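Local coordinates for protein O-methyltransferase (Burkholderia thailandensis, PDB 3MCZ) that probably transfers a methyl group from S-adenosylmethionine to a hydroxyl of a substrate not yet identified, working as a dimer, at residues 78-81 against 82-85; 108-111 against 112-115. All blocks are in the same frame, centred on the assembly; numbering follows the deposited sequence.

Interaction 1 (78-81 against 82-85); sequences HALA and ALGL
The amide N of Ala82 donates to His78 O at 3.0 Å with an N-H...O angle of 165°, the last straight bond of helix 70-82 before the chain turns out of it. Leu83 N follows with a more bent bond to Ala79 O. A Schellman motif then ends the helix: Leu85 N reaches back five residues to Leu80 O at 3.0 Å, and Gly84 N bonds to Ala81 O at 2.9 Å. The two closing bonds differ in geometry. The first donor lies fairly near the carbonyl plane of Leu80, whereas Gly84 N stands 61° out of that of Ala81 and uses no lone-pair direction. Gly84 itself takes a positive phi, the left-handed turn of the Schellman motif.

The turn sits in the N-terminal dimerisation domain, whose sequence family is probably related to helix-turn-helix domains, and leads into strand 86-89. Beyond it, His78 NE2 is hydrogen-bonded to Lys88 NZ, and Thr99 OG1 is hydrogen-bonded to Leu85 O. Helix 35-46 receives Leu80 and Leu83 on Ile40, and the second subunit packs its Ala301 on Ala82 and its Leu22 on Leu85.

Most side-chain carbons that approach across the turn lie beside carbonyl oxygens. Leu83 lays its CB and CG alongside Ala79 O, with CG 3.5 Å from that oxygen, so apolar carbon flanks an acceptor already engaged by the backbone. Leu85 CB comes to 3.4 Å from Leu80 O in the same manner. Leu80 and Leu85 both carry CG beside the backbone N, with extended second torsions, and their side chains meet at an oblique angle. The touch is made by single methyls, Leu80 CD2 lying 3.9 Å from Leu85 CD1.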
loop_
_atom_site.group_PDB
_atom_site.type_symbol
_atom_site.label_atom_id
_atom_site.label_comp_id
_atom_site.label_asym_id
_atom_site.label_seq_id
_atom_site.Cartn_x
_atom_site.Cartn_y
_atom_site.Cartn_z
ATOM N N HIS A 78 -6.163 -18.827 2.132
ATOM C CA HIS A 78 -6.291 -18.482 3.548
ATOM C C HIS A 78 -6.143 -17.002 3.820
ATOM O O HIS A 78 -6.930 -16.432 4.556
ATOM C CB HIS A 78 -5.337 -19.347 4.401
ATOM C CG HIS A 78 -5.775 -20.772 4.514
ATOM N ND1 HIS A 78 -4.989 -21.829 4.111
ATOM C CD2 HIS A 78 -6.915 -21.318 5.001
ATOM C CE1 HIS A 78 -5.631 -22.964 4.333
ATOM N NE2 HIS A 78 -6.810 -22.680 4.854
ATOM N N ALA A 79 -5.174 -16.342 3.199
ATOM C CA ALA A 79 -5.022 -14.909 3.375
ATOM C C ALA A 79 -6.215 -14.118 2.814
ATOM O O ALA A 79 -6.657 -13.124 3.430
ATOM C CB ALA A 79 -3.678 -14.412 2.725
ATOM N N LEU A 80 -6.751 -14.561 1.672
ATOM C CA LEU A 80 -7.954 -13.944 1.100
ATOM C C LEU A 80 -9.195 -14.136 1.980
ATOM O O LEU A 80 -10.004 -13.214 2.142
ATOM C CB LEU A 80 -8.214 -14.482 -0.291
ATOM C CG LEU A 80 -7.172 -14.077 -1.340
ATOM C CD1 LEU A 80 -7.457 -14.775 -2.681
ATOM C CD2 LEU A 80 -7.166 -12.503 -1.523
ATOM N N ALA A 81 -9.312 -15.303 2.598
ATOM C CA ALA A 81 -10.393 -15.560 3.535
ATOM C C ALA A 81 -10.286 -14.630 4.760
ATOM O O ALA A 81 -11.272 -13.981 5.189
ATOM C CB ALA A 81 -10.384 -17.026 3.950
ATOM N N ALA A 82 -9.080 -14.527 5.295
ATOM C CA ALA A 82 -8.800 -13.651 6.423
ATOM C C ALA A 82 -9.100 -12.196 6.115
ATOM O O ALA A 82 -9.510 -11.461 7.007
ATOM C CB ALA A 82 -7.315 -13.798 6.885
ATOM N N LEU A 83 -8.864 -11.774 4.875
ATOM C CA LEU A 83 -9.248 -10.423 4.413
ATOM C C LEU A 83 -10.763 -10.169 4.296
ATOM O O LEU A 83 -11.184 -9.011 4.186
ATOM C CB LEU A 83 -8.535 -10.090 3.089
ATOM C CG LEU A 83 -7.061 -9.683 3.167
ATOM C CD1 LEU A 83 -6.410 -9.627 1.801
ATOM C CD2 LEU A 83 -6.889 -8.328 3.881
ATOM N N GLY A 84 -11.580 -11.218 4.334
ATOM C CA GLY A 84 -13.037 -11.098 4.159
ATOM C C GLY A 84 -13.467 -11.221 2.708
ATOM O O GLY A 84 -14.607 -10.869 2.339
ATOM N N LEU A 85 -12.570 -11.727 1.867
ATOM C CA LEU A 85 -12.859 -11.883 0.446
ATOM C C LEU A 85 -13.362 -13.263 0.092
ATOM O O LEU A 85 -14.011 -13.427 -0.944
ATOM C CB LEU A 85 -11.629 -11.524 -0.387
ATOM C CG LEU A 85 -11.174 -10.070 -0.212
ATOM C CD1 LEU A 85 -9.922 -9.717 -1.078
ATOM C CD2 LEU A 85 -12.327 -9.106 -0.476
#

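Interaction 2 (108-111 against 112-115); sequences ADYI and GPIV
Tyr110 lays its ring against the backbone of Gly112, and this belongs to the tight part of the contact. Gly112 CA stands 3.7 Å from the ring centroid and 19° off the normal, a CH-pi contact over the face, and Gly112 N lies 3.5 Å above the ring plane, over its centre. The ring gets there because CG is anti to the backbone N (chi1 -177°), which swings it forward along the chain. It rests directly on the backbone, since Gly112 has no side chain to intervene. Equally close is the buried Ile111, whose CD1 meets Val115 CG2 at 3.8 Å; Tyr102 and Val25 of the second subunit also pack on this isoleucine.

Ile111 occupies the N-cap position of helix 112-119, and its carbonyl O opens the first turn. Val115 N binds that oxygen at 3.2 Å with a nearly straight N-H...O angle of 172°, whereas the bond from Ile114 N is weak and strongly bent. Pro113, in the first turn, has no amide hydrogen to offer.

Packing is looser elsewhere. Ile114 CD1 stays 4.1 Å from Ile111 CB. Toward the partly exposed side, where Tyr110 and Pro113 lie, Pro113 CD stands obliquely to the tyrosine ring, 4.3 Å from Tyr110 CD2.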
loop_
_atom_site.group_PDB
_atom_site.type_symbol
_atom_site.label_atom_id
_atom_site.label_comp_id
_atom_site.label_asym_id
_atom_site.label_seq_id
_atom_site.Cartn_x
_atom_site.Cartn_y
_atom_site.Cartn_z
ATOM N N ALA A 108 -22.571 -6.546 -12.642
ATOM C CA ALA A 108 -22.834 -5.163 -13.039
ATOM C C ALA A 108 -22.081 -4.133 -12.168
ATOM O O ALA A 108 -21.865 -3.009 -12.597
ATOM C CB ALA A 108 -24.369 -4.879 -13.039
ATOM N N ASP A 109 -21.700 -4.515 -10.945
ATOM C CA ASP A 109 -21.017 -3.613 -10.033
ATOM C C ASP A 109 -19.516 -3.854 -9.988
ATOM O O ASP A 109 -18.829 -3.272 -9.152
ATOM C CB ASP A 109 -21.575 -3.773 -8.621
ATOM C CG ASP A 109 -23.007 -3.312 -8.491
ATOM O OD1 ASP A 109 -23.397 -2.352 -9.191
ATOM O OD2 ASP A 109 -23.729 -3.897 -7.646
ATOM N N TYR A 110 -19.003 -4.669 -10.897
ATOM C CA TYR A 110 -17.580 -5.019 -10.930
ATOM C C TYR A 110 -16.684 -3.790 -10.907
ATOM O O TYR A 110 -16.861 -2.897 -11.716
ATOM C CB TYR A 110 -17.309 -5.809 -12.192
ATOM C CG TYR A 110 -15.922 -6.357 -12.420
ATOM C CD1 TYR A 110 -15.238 -7.070 -11.430
ATOM C CD2 TYR A 110 -15.314 -6.221 -13.666
ATOM C CE1 TYR A 110 -13.972 -7.600 -11.687
ATOM C CE2 TYR A 110 -14.082 -6.744 -13.930
ATOM C CZ TYR A 110 -13.404 -7.437 -12.946
ATOM O OH TYR A 110 -12.155 -7.962 -13.227
ATOM N N ILE A 111 -15.711 -3.748 -9.992
ATOM C CA ILE A 111 -14.762 -2.600 -9.930
ATOM C C ILE A 111 -13.414 -2.922 -10.582
ATOM O O ILE A 111 -12.416 -2.272 -10.327
ATOM C CB ILE A 111 -14.567 -2.084 -8.504
ATOM C CG1 ILE A 111 -13.843 -3.132 -7.657
ATOM C CG2 ILE A 111 -15.914 -1.698 -7.870
ATOM C CD1 ILE A 111 -13.199 -2.578 -6.417
ATOM N N GLY A 112 -13.382 -3.905 -11.468
ATOM C CA GLY A 112 -12.126 -4.275 -12.132
ATOM C C GLY A 112 -11.342 -3.076 -12.662
ATOM O O GLY A 112 -10.150 -2.928 -12.388
ATOM N N PRO A 113 -12.006 -2.218 -13.457
ATOM C CA PRO A 113 -11.271 -1.099 -14.062
ATOM C C PRO A 113 -10.557 -0.188 -13.056
ATOM O O PRO A 113 -9.461 0.292 -13.340
ATOM C CB PRO A 113 -12.359 -0.359 -14.847
ATOM C CG PRO A 113 -13.324 -1.511 -15.255
ATOM C CD PRO A 113 -13.339 -2.410 -14.056
ATOM N N ILE A 114 -11.192 0.062 -11.910
ATOM C CA ILE A 114 -10.616 0.873 -10.854
ATOM C C ILE A 114 -9.358 0.177 -10.331
ATOM O O ILE A 114 -8.290 0.801 -10.228
ATOM C CB ILE A 114 -11.638 1.078 -9.671
ATOM C CG1 ILE A 114 -12.873 1.881 -10.131
ATOM C CG2 ILE A 114 -10.956 1.758 -8.425
ATOM C CD1 ILE A 114 -14.022 1.929 -9.094
ATOM N N VAL A 115 -9.478 -1.116 -9.994
ATOM C CA VAL A 115 -8.342 -1.880 -9.475
ATOM C C VAL A 115 -7.182 -1.917 -10.480
ATOM O O VAL A 115 -6.027 -1.673 -10.118
ATOM C CB VAL A 115 -8.762 -3.306 -9.025
ATOM C CG1 VAL A 115 -7.545 -4.123 -8.661
ATOM C CG2 VAL A 115 -9.723 -3.189 -7.862
#

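Interactions 1 and 2 treat opposite ends of helices: 78-85 closes helix 70-82, while 108-115 opens helix 112-119. Their centres are 19 Å apart and their nearest atoms about 9 Å, so they do not touch, yet each packs on helix 35-46 and on the second subunit. Interaction 1 is partly buried and lies farther out, about 28 Å between its centre and that of the chain; interaction 2 is buried, at about 13 Å. The chemistry follows the helix end. In interaction 1 four carbonyls each receive one amide; in interaction 2 a single carbonyl receives two, one of them weakly, and an aromatic face adds a contact that interaction 1 lacks between its two segments.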